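Synaptonemal complex protein 2 (Mus musculus, PDB 5IWZ) is a major component of the axial and lateral elements of synaptonemal complexes, required for normal chromosome synapsis in meiosis and for insertion of SYCP3. Local coordinates at residues 8-13 and 35-40; 40-45 and 82-87. All blocks are in the same frame, centred on the assembly; numbering follows the deposited sequence.

Both contacts lie at the N-terminal end of the chain, in the armadillo-repeat-like part of this fragment, their centres about 30 and 32 Å from the centre of the chain. They follow one another along the sequence and share D40. Interaction 1 packs the approach to helix 13-23 against the loop after helix 27-32. Interaction 2 pairs strand 43-45, which follows that loop, with strand 83-85, which comes after two more helices. Their centres are about 10 Å apart, and they touch directly. L10 O meets I43 CG2 at 3.5 Å, and L13 CD2 meets I83 CD1 at 3.8 Å. I37 and C38 also pack on N82. Together they join the loops and short strands at this end of the helical array.

Interaction 1. Residues 8-13 and 35-40; sequences PDLQQL and IDICED
P8 and I35 mark the closest approach of the two backbones, with CA atoms 7.7 Å apart. Neither segment pairs with the other through hydrogen bonds. Residues 8-13 lead through a short 3-10 segment at 10-11 into helix 13-23, with Q12 at its N-cap position. Residues 35-40 are an irregular connection between helix 27-32 and strand 43-45. The contact thus packs two connecting segments together at the first helices of the armadillo-repeat-like domain.

Four apolar side chains meet here: P8, L10, I35 and I37. P8 and I35 run alongside each other in opposed senses, and I35 CD1 lies 3.6 Å from P8 CB. The same methyl also rests against the carbonyl oxygen of P8. L10 and I35 meet end on, with L10 CD1 3.7 Å from I35 CG2. I35 has CG1 beside its backbone N and CG2 anti to it (chi1 -54°). With chi2 extended at 175°, CG2 faces L10, and CD1 reaches both P8 and L10 CG. I37 comes in at a slant, and its CD1 touches both methyls of L10. The 3.5 Å between L10 CD1 and I37 CD1 is a close contact for two methyls.

P8 also packs on A31 and L32 of helix 27-32. I37 packs on R78 and C79 of helix 66-79, and I35 O accepts a hydrogen bond from R78 NH1.

Pointing away from residues 35-40, D9 forms an Asx turn. Its OD2 accepts from Q11 N at 3.1 Å, from above the carboxylate plane, and from Q11 NE2 through its syn lone pair.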
ATOM      1  N   PRO A   8     -22.767 -24.921   6.882  1.00 50.72           N
ATOM      2  CA  PRO A   8     -22.458 -24.336   5.571  1.00 49.69           C
ATOM      3  C   PRO A   8     -21.766 -25.359   4.685  1.00 51.52           C
ATOM      4  O   PRO A   8     -21.006 -26.200   5.164  1.00 58.76           O
ATOM      5  CB  PRO A   8     -21.516 -23.172   5.908  1.00 42.77           C
ATOM      6  CG  PRO A   8     -21.430 -23.114   7.440  1.00 47.76           C
ATOM      7  CD  PRO A   8     -21.853 -24.460   7.938  1.00 46.19           C
ATOM      8  N   ASP A   9     -22.028 -25.284   3.381  1.00 49.15           N
ATOM      9  CA  ASP A   9     -21.478 -26.247   2.424  1.00 51.95           C
ATOM     10  C   ASP A   9     -20.674 -25.519   1.350  1.00 49.00           C
ATOM     11  O   ASP A   9     -21.251 -24.837   0.495  1.00 41.44           O
ATOM     12  CB  ASP A   9     -22.589 -27.080   1.788  1.00 59.60           C
ATOM     13  CG  ASP A   9     -22.050 -28.235   0.940  1.00 66.97           C
ATOM     14  OD1 ASP A   9     -22.863 -28.959   0.324  1.00 69.37           O
ATOM     15  OD2 ASP A   9     -20.811 -28.421   0.893  1.00 70.08           O
ATOM     16  N   LEU A  10     -19.346 -25.707   1.367  1.00 48.46           N
ATOM     17  CA  LEU A  10     -18.491 -25.062   0.368  1.00 44.49           C
ATOM     18  C   LEU A  10     -18.876 -25.448  -1.053  1.00 41.20           C
ATOM     19  O   LEU A  10     -18.779 -24.619  -1.967  1.00 36.06           O
ATOM     20  CB  LEU A  10     -17.025 -25.402   0.610  1.00 42.44           C
ATOM     21  CG  LEU A  10     -16.410 -24.649   1.780  1.00 48.59           C
ATOM     22  CD1 LEU A  10     -15.077 -25.265   2.117  1.00 57.97           C
ATOM     23  CD2 LEU A  10     -16.254 -23.174   1.441  1.00 43.68           C
ATOM     24  N   GLN A  11     -19.324 -26.689  -1.262  1.00 38.28           N
ATOM     25  CA  GLN A  11     -19.749 -27.119  -2.589  1.00 34.92           C
ATOM     26  C   GLN A  11     -20.899 -26.283  -3.134  1.00 41.02           C
ATOM     27  O   GLN A  11     -21.198 -26.370  -4.331  1.00 43.84           O
ATOM     28  CB  GLN A  11     -20.160 -28.593  -2.549  1.00 46.92           C
ATOM     29  CG  GLN A  11     -19.071 -29.514  -2.042  1.00 59.52           C
ATOM     30  CD  GLN A  11     -19.582 -30.918  -1.800  1.00 75.92           C
ATOM     31  OE1 GLN A  11     -19.029 -31.890  -2.320  1.00 81.97           O
ATOM     32  NE2 GLN A  11     -20.653 -31.033  -1.012  1.00 77.98           N
ATOM     33  N   GLN A  12     -21.536 -25.483  -2.286  1.00 42.29           N
ATOM     34  CA  GLN A  12     -22.672 -24.645  -2.628  1.00 44.04           C
ATOM     35  C   GLN A  12     -22.274 -23.210  -2.934  1.00 36.12           C
ATOM     36  O   GLN A  12     -23.152 -22.339  -2.979  1.00 36.59           O
ATOM     37  CB  GLN A  12     -23.674 -24.651  -1.475  1.00 48.66           C
ATOM     38  CG  GLN A  12     -24.138 -26.018  -1.094  1.00 58.03           C
ATOM     39  CD  GLN A  12     -25.391 -26.392  -1.827  1.00 69.31           C
ATOM     40  OE1 GLN A  12     -26.498 -26.217  -1.313  1.00 68.73           O
ATOM     41  NE2 GLN A  12     -25.232 -26.900  -3.045  1.00 76.84           N
ATOM     42  N   LEU A  13     -20.976 -22.947  -3.130  1.00 37.51           N
ATOM     43  CA  LEU A  13     -20.487 -21.593  -3.374  1.00 31.26           C
ATOM     44  C   LEU A  13     -21.309 -20.868  -4.428  1.00 31.73           C
ATOM     45  O   LEU A  13     -21.712 -19.719  -4.226  1.00 27.64           O
ATOM     46  CB  LEU A  13     -19.014 -21.621  -3.797  1.00 32.75           C
ATOM     47  CG  LEU A  13     -18.389 -20.247  -4.099  1.00 31.98           C
ATOM     48  CD1 LEU A  13     -18.419 -19.329  -2.876  1.00 27.48           C
ATOM     49  CD2 LEU A  13     -16.945 -20.359  -4.639  1.00 35.85           C
ATOM     50  N   ILE A  35     -15.652 -21.436   7.281  1.00 67.27           N
ATOM     51  CA  ILE A  35     -15.105 -22.775   7.075  1.00 65.54           C
ATOM     52  C   ILE A  35     -13.630 -22.662   6.721  1.00 70.17           C
ATOM     53  O   ILE A  35     -13.217 -21.742   6.006  1.00 71.77           O
ATOM     54  CB  ILE A  35     -15.866 -23.520   5.961  1.00 56.45           C
ATOM     55  CG1 ILE A  35     -17.366 -23.548   6.223  1.00 49.79           C
ATOM     56  CG2 ILE A  35     -15.353 -24.942   5.818  1.00 61.32           C
ATOM     57  CD1 ILE A  35     -18.136 -24.172   5.073  1.00 45.03           C
ATOM     58  N   ASP A  36     -12.831 -23.608   7.207  1.00 70.43           N
ATOM     59  CA  ASP A  36     -11.444 -23.714   6.779  1.00 69.67           C
ATOM     60  C   ASP A  36     -11.380 -24.559   5.516  1.00 69.14           C
ATOM     61  O   ASP A  36     -11.845 -25.702   5.503  1.00 60.91           O
ATOM     62  CB  ASP A  36     -10.567 -24.305   7.879  1.00 77.32           C
ATOM     63  CG  ASP A  36      -9.777 -23.242   8.629  1.00 89.46           C
ATOM     64  OD1 ASP A  36      -9.890 -23.139   9.870  1.00 93.52           O
ATOM     65  OD2 ASP A  36      -9.032 -22.495   7.957  1.00 93.02           O
ATOM     66  N   ILE A  37     -10.804 -23.980   4.461  1.00 71.92           N
ATOM     67  CA  ILE A  37     -10.722 -24.646   3.167  1.00 71.77           C
ATOM     68  C   ILE A  37      -9.778 -25.831   3.278  1.00 75.63           C
ATOM     69  O   ILE A  37      -8.636 -25.697   3.739  1.00 78.95           O
ATOM     70  CB  ILE A  37     -10.250 -23.667   2.081  1.00 68.95           C
ATOM     71  CG1 ILE A  37     -11.250 -22.520   1.904  1.00 60.50           C
ATOM     72  CG2 ILE A  37     -10.021 -24.403   0.758  1.00 70.51           C
ATOM     73  CD1 ILE A  37     -12.581 -22.961   1.392  1.00 59.21           C
ATOM     74  N   CYS A  38     -10.249 -26.999   2.868  1.00 80.22           N
ATOM     75  CA  CYS A  38      -9.430 -28.201   2.863  1.00 86.28           C
ATOM     76  C   CYS A  38      -9.105 -28.581   1.428  1.00 84.52           C
ATOM     77  O   CYS A  38     -10.006 -28.687   0.588  1.00 86.10           O
ATOM     78  CB  CYS A  38     -10.131 -29.345   3.592  1.00 93.55           C
ATOM     79  SG  CYS A  38     -10.015 -29.168   5.386  1.00100.08           S
ATOM     80  N   GLU A  39      -7.814 -28.798   1.159  1.00 79.24           N
ATOM     81  CA  GLU A  39      -7.290 -29.087  -0.172  1.00 72.88           C
ATOM     82  C   GLU A  39      -7.971 -30.286  -0.823  1.00 68.62           C
ATOM     83  O   GLU A  39      -7.798 -30.528  -2.021  1.00 72.04           O
ATOM     84  CB  GLU A  39      -5.779 -29.327  -0.104  1.00 71.34           C
ATOM     85  N   ASP A  40      -8.744 -31.043  -0.044  1.00 65.29           N
ATOM     86  CA  ASP A  40      -9.473 -32.172  -0.607  1.00 61.42           C
ATOM     87  C   ASP A  40     -10.686 -31.712  -1.410  1.00 57.76           C
ATOM     88  O   ASP A  40     -10.970 -32.265  -2.479  1.00 54.84           O
ATOM     89  CB  ASP A  40      -9.899 -33.120   0.513  1.00 62.44           C
TER

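Interaction 2. Residues 40-45 and 82-87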
ATOM      1  N   ASP A  40      -8.744 -31.043  -0.044  1.00 65.29           N
ATOM      2  CA  ASP A  40      -9.473 -32.172  -0.607  1.00 61.42           C
ATOM      3  C   ASP A  40     -10.686 -31.712  -1.410  1.00 57.76           C
ATOM      4  O   ASP A  40     -10.970 -32.265  -2.479  1.00 54.84           O
ATOM      5  CB  ASP A  40      -9.899 -33.120   0.513  1.00 62.44           C
ATOM      6  N   VAL A  41     -11.393 -30.683  -0.929  1.00 56.49           N
ATOM      7  CA  VAL A  41     -12.746 -30.398  -1.407  1.00 61.41           C
ATOM      8  C   VAL A  41     -12.728 -29.849  -2.829  1.00 61.14           C
ATOM      9  O   VAL A  41     -11.876 -29.025  -3.199  1.00 64.49           O
ATOM     10  CB  VAL A  41     -13.466 -29.424  -0.458  1.00 61.44           C
ATOM     11  CG1 VAL A  41     -14.943 -29.279  -0.862  1.00 58.34           C
ATOM     12  CG2 VAL A  41     -13.346 -29.894   0.977  1.00 59.51           C
ATOM     13  N   LYS A  42     -13.694 -30.297  -3.628  1.00 51.45           N
ATOM     14  CA  LYS A  42     -13.902 -29.836  -4.993  1.00 51.49           C
ATOM     15  C   LYS A  42     -15.209 -29.060  -5.054  1.00 51.82           C
ATOM     16  O   LYS A  42     -16.273 -29.601  -4.731  1.00 52.54           O
ATOM     17  CB  LYS A  42     -13.930 -31.012  -5.966  1.00 55.10           C
ATOM     18  CG  LYS A  42     -12.653 -31.833  -5.933  1.00 58.12           C
ATOM     19  CD  LYS A  42     -12.595 -32.843  -7.050  1.00 54.87           C
ATOM     20  CE  LYS A  42     -11.159 -33.048  -7.464  1.00 60.01           C
ATOM     21  NZ  LYS A  42     -10.238 -32.362  -6.517  1.00 63.73           N
ATOM     22  N   ILE A  43     -15.123 -27.798  -5.462  1.00 50.87           N
ATOM     23  CA  ILE A  43     -16.290 -26.939  -5.623  1.00 44.38           C
ATOM     24  C   ILE A  43     -16.634 -26.889  -7.099  1.00 48.84           C
ATOM     25  O   ILE A  43     -15.841 -26.402  -7.914  1.00 51.29           O
ATOM     26  CB  ILE A  43     -16.038 -25.530  -5.074  1.00 39.75           C
ATOM     27  CG1 ILE A  43     -15.512 -25.601  -3.640  1.00 40.83           C
ATOM     28  CG2 ILE A  43     -17.322 -24.719  -5.143  1.00 39.42           C
ATOM     29  CD1 ILE A  43     -15.002 -24.253  -3.096  1.00 37.58           C
ATOM     30  N   LYS A  44     -17.811 -27.394  -7.446  1.00 46.11           N
ATOM     31  CA  LYS A  44     -18.254 -27.378  -8.828  1.00 45.54           C
ATOM     32  C   LYS A  44     -18.910 -26.041  -9.137  1.00 41.67           C
ATOM     33  O   LYS A  44     -19.829 -25.613  -8.432  1.00 42.44           O
ATOM     34  CB  LYS A  44     -19.227 -28.524  -9.094  1.00 47.10           C
ATOM     35  CG  LYS A  44     -19.989 -28.375 -10.392  1.00 63.98           C
ATOM     36  CD  LYS A  44     -21.469 -28.682 -10.221  1.00 71.50           C
ATOM     37  CE  LYS A  44     -22.262 -28.238 -11.446  1.00 71.99           C
ATOM     38  NZ  LYS A  44     -22.306 -26.743 -11.560  1.00 69.52           N
ATOM     39  N   CYS A  45     -18.434 -25.381 -10.188  1.00 36.75           N
ATOM     40  CA  CYS A  45     -19.008 -24.127 -10.647  1.00 41.45           C
ATOM     41  C   CYS A  45     -19.306 -24.200 -12.136  1.00 45.54           C
ATOM     42  O   CYS A  45     -18.672 -24.949 -12.885  1.00 50.26           O
ATOM     43  CB  CYS A  45     -18.075 -22.952 -10.373  1.00 40.80           C
ATOM     44  SG  CYS A  45     -17.882 -22.642  -8.636  1.00 41.53           S
ATOM     45  N   ASN A  82      -9.800 -24.476  -5.398  1.00 47.75           N
ATOM     46  CA  ASN A  82     -10.675 -25.628  -5.226  1.00 42.45           C
ATOM     47  C   ASN A  82     -11.882 -25.583  -6.147  1.00 38.25           C
ATOM     48  O   ASN A  82     -12.755 -26.450  -6.046  1.00 39.97           O
ATOM     49  CB  ASN A  82     -11.147 -25.733  -3.772  1.00 44.15           C
ATOM     50  CG  ASN A  82     -10.033 -26.107  -2.826  1.00 53.89           C
ATOM     51  OD1 ASN A  82      -9.303 -25.243  -2.325  1.00 54.65           O
ATOM     52  ND2 ASN A  82      -9.892 -27.402  -2.569  1.00 56.02           N
ATOM     53  N   ILE A  83     -11.951 -24.612  -7.028  1.00 37.62           N
ATOM     54  CA  ILE A  83     -13.058 -24.443  -7.956  1.00 31.71           C
ATOM     55  C   ILE A  83     -12.728 -25.181  -9.241  1.00 43.27           C
ATOM     56  O   ILE A  83     -11.585 -25.156  -9.709  1.00 45.04           O
ATOM     57  CB  ILE A  83     -13.310 -22.943  -8.211  1.00 43.15           C
ATOM     58  CG1 ILE A  83     -13.927 -22.302  -6.961  1.00 48.44           C
ATOM     59  CG2 ILE A  83     -14.190 -22.726  -9.427  1.00 48.84           C
ATOM     60  CD1 ILE A  83     -14.099 -20.806  -7.060  1.00 49.60           C
ATOM     61  N   PHE A  84     -13.730 -25.860  -9.800  1.00 35.31           N
ATOM     62  CA  PHE A  84     -13.619 -26.541 -11.075  1.00 47.51           C
ATOM     63  C   PHE A  84     -14.839 -26.179 -11.902  1.00 42.70           C
ATOM     64  O   PHE A  84     -15.941 -26.040 -11.370  1.00 43.88           O
ATOM     65  CB  PHE A  84     -13.491 -28.068 -10.888  1.00 49.92           C
ATOM     66  CG  PHE A  84     -12.243 -28.478 -10.144  1.00 52.81           C
ATOM     67  CD1 PHE A  84     -11.083 -28.808 -10.831  1.00 50.59           C
ATOM     68  CD2 PHE A  84     -12.220 -28.504  -8.757  1.00 53.70           C
ATOM     69  CE1 PHE A  84      -9.921 -29.163 -10.144  1.00 49.30           C
ATOM     70  CE2 PHE A  84     -11.061 -28.860  -8.062  1.00 52.64           C
ATOM     71  CZ  PHE A  84      -9.912 -29.192  -8.760  1.00 46.33           C
ATOM     72  N   ILE A  85     -14.624 -25.959 -13.191  1.00 38.21           N
ATOM     73  CA  ILE A  85     -15.693 -25.631 -14.126  1.00 41.79           C
ATOM     74  C   ILE A  85     -15.628 -26.650 -15.255  1.00 47.50           C
ATOM     75  O   ILE A  85     -14.619 -26.719 -15.972  1.00 46.32           O
ATOM     76  CB  ILE A  85     -15.564 -24.196 -14.669  1.00 46.00           C
ATOM     77  CG1 ILE A  85     -15.525 -23.192 -13.514  1.00 45.83           C
ATOM     78  CG2 ILE A  85     -16.710 -23.872 -15.617  1.00 44.96           C
ATOM     79  CD1 ILE A  85     -15.262 -21.759 -13.951  1.00 52.43           C
ATOM     80  N   LEU A  86     -16.691 -27.448 -15.396  1.00 44.38           N
ATOM     81  CA  LEU A  86     -16.757 -28.534 -16.374  1.00 54.38           C
ATOM     82  C   LEU A  86     -15.488 -29.385 -16.341  1.00 57.94           C
ATOM     83  O   LEU A  86     -14.902 -29.716 -17.373  1.00 63.36           O
ATOM     84  CB  LEU A  86     -17.025 -27.988 -17.777  1.00 57.52           C
ATOM     85  CG  LEU A  86     -18.349 -27.223 -17.870  1.00 58.13           C
ATOM     86  CD1 LEU A  86     -18.608 -26.730 -19.282  1.00 53.14           C
ATOM     87  CD2 LEU A  86     -19.514 -28.076 -17.354  1.00 61.11           C
ATOM     88  N   GLY A  87     -15.051 -29.719 -15.125  1.00 57.14           N
ATOM     89  CA  GLY A  87     -13.922 -30.595 -14.921  1.00 56.61           C
ATOM     90  C   GLY A  87     -12.562 -29.937 -14.970  1.00 60.41           C
ATOM     91  O   GLY A  87     -11.588 -30.539 -14.508  1.00 65.69           O
TER
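N82 turns its side-chain amide toward V41, while F84 presents its ring to K42. The amide bonds a carbonyl, whereas the ring packs against a lysine chain. N82 ND2 donates to V41 O at 2.6 Å, and the bond lies in the carbonyl plane and close to the amide plane. CG of N82 sits beside its own backbone N (chi1 -69°), which brings the amide across to that carbonyl. I43 crosses N82 obliquely, with CD1 near N82 CB. The backbone of N82 adds a second grip, because its O accepts from I43 N at 2.8 Å. Replacing N82 by an alanine would probably leave V41 O without its amide donor and the segment before the strand freer to move.

I43 pairs with I83 and K44 with F84 in a short parallel ladder. F84 N donates to I43 O, and C45 N donates to F84 O at 2.8 Å. I43 O also receives a CA-H...O contact from I83. The short strand segments cross at -37°, a twisted parallel pair. I43, C45, I83 and I85 point to one face of the sheet. There C45 SG lies 3.8 Å from I83 CG2, and C45 CB lies by I85 CG1.

K44 and F84 point to the other face. K42 passes the F84 ring at a slant. Its CB and CG run by CD2 and CE2, and the bent end of the lysine brings NZ to 3.9 Å from F84 CZ.

The face with the isoleucines is covered by helices. I43 and I83 pack on L13 of helix 13-23, and I85 packs on T93 and M94 of helix 90-97. Strand 83-85 is central in this small mixed sheet, between 43-45 and the antiparallel strand 88-89.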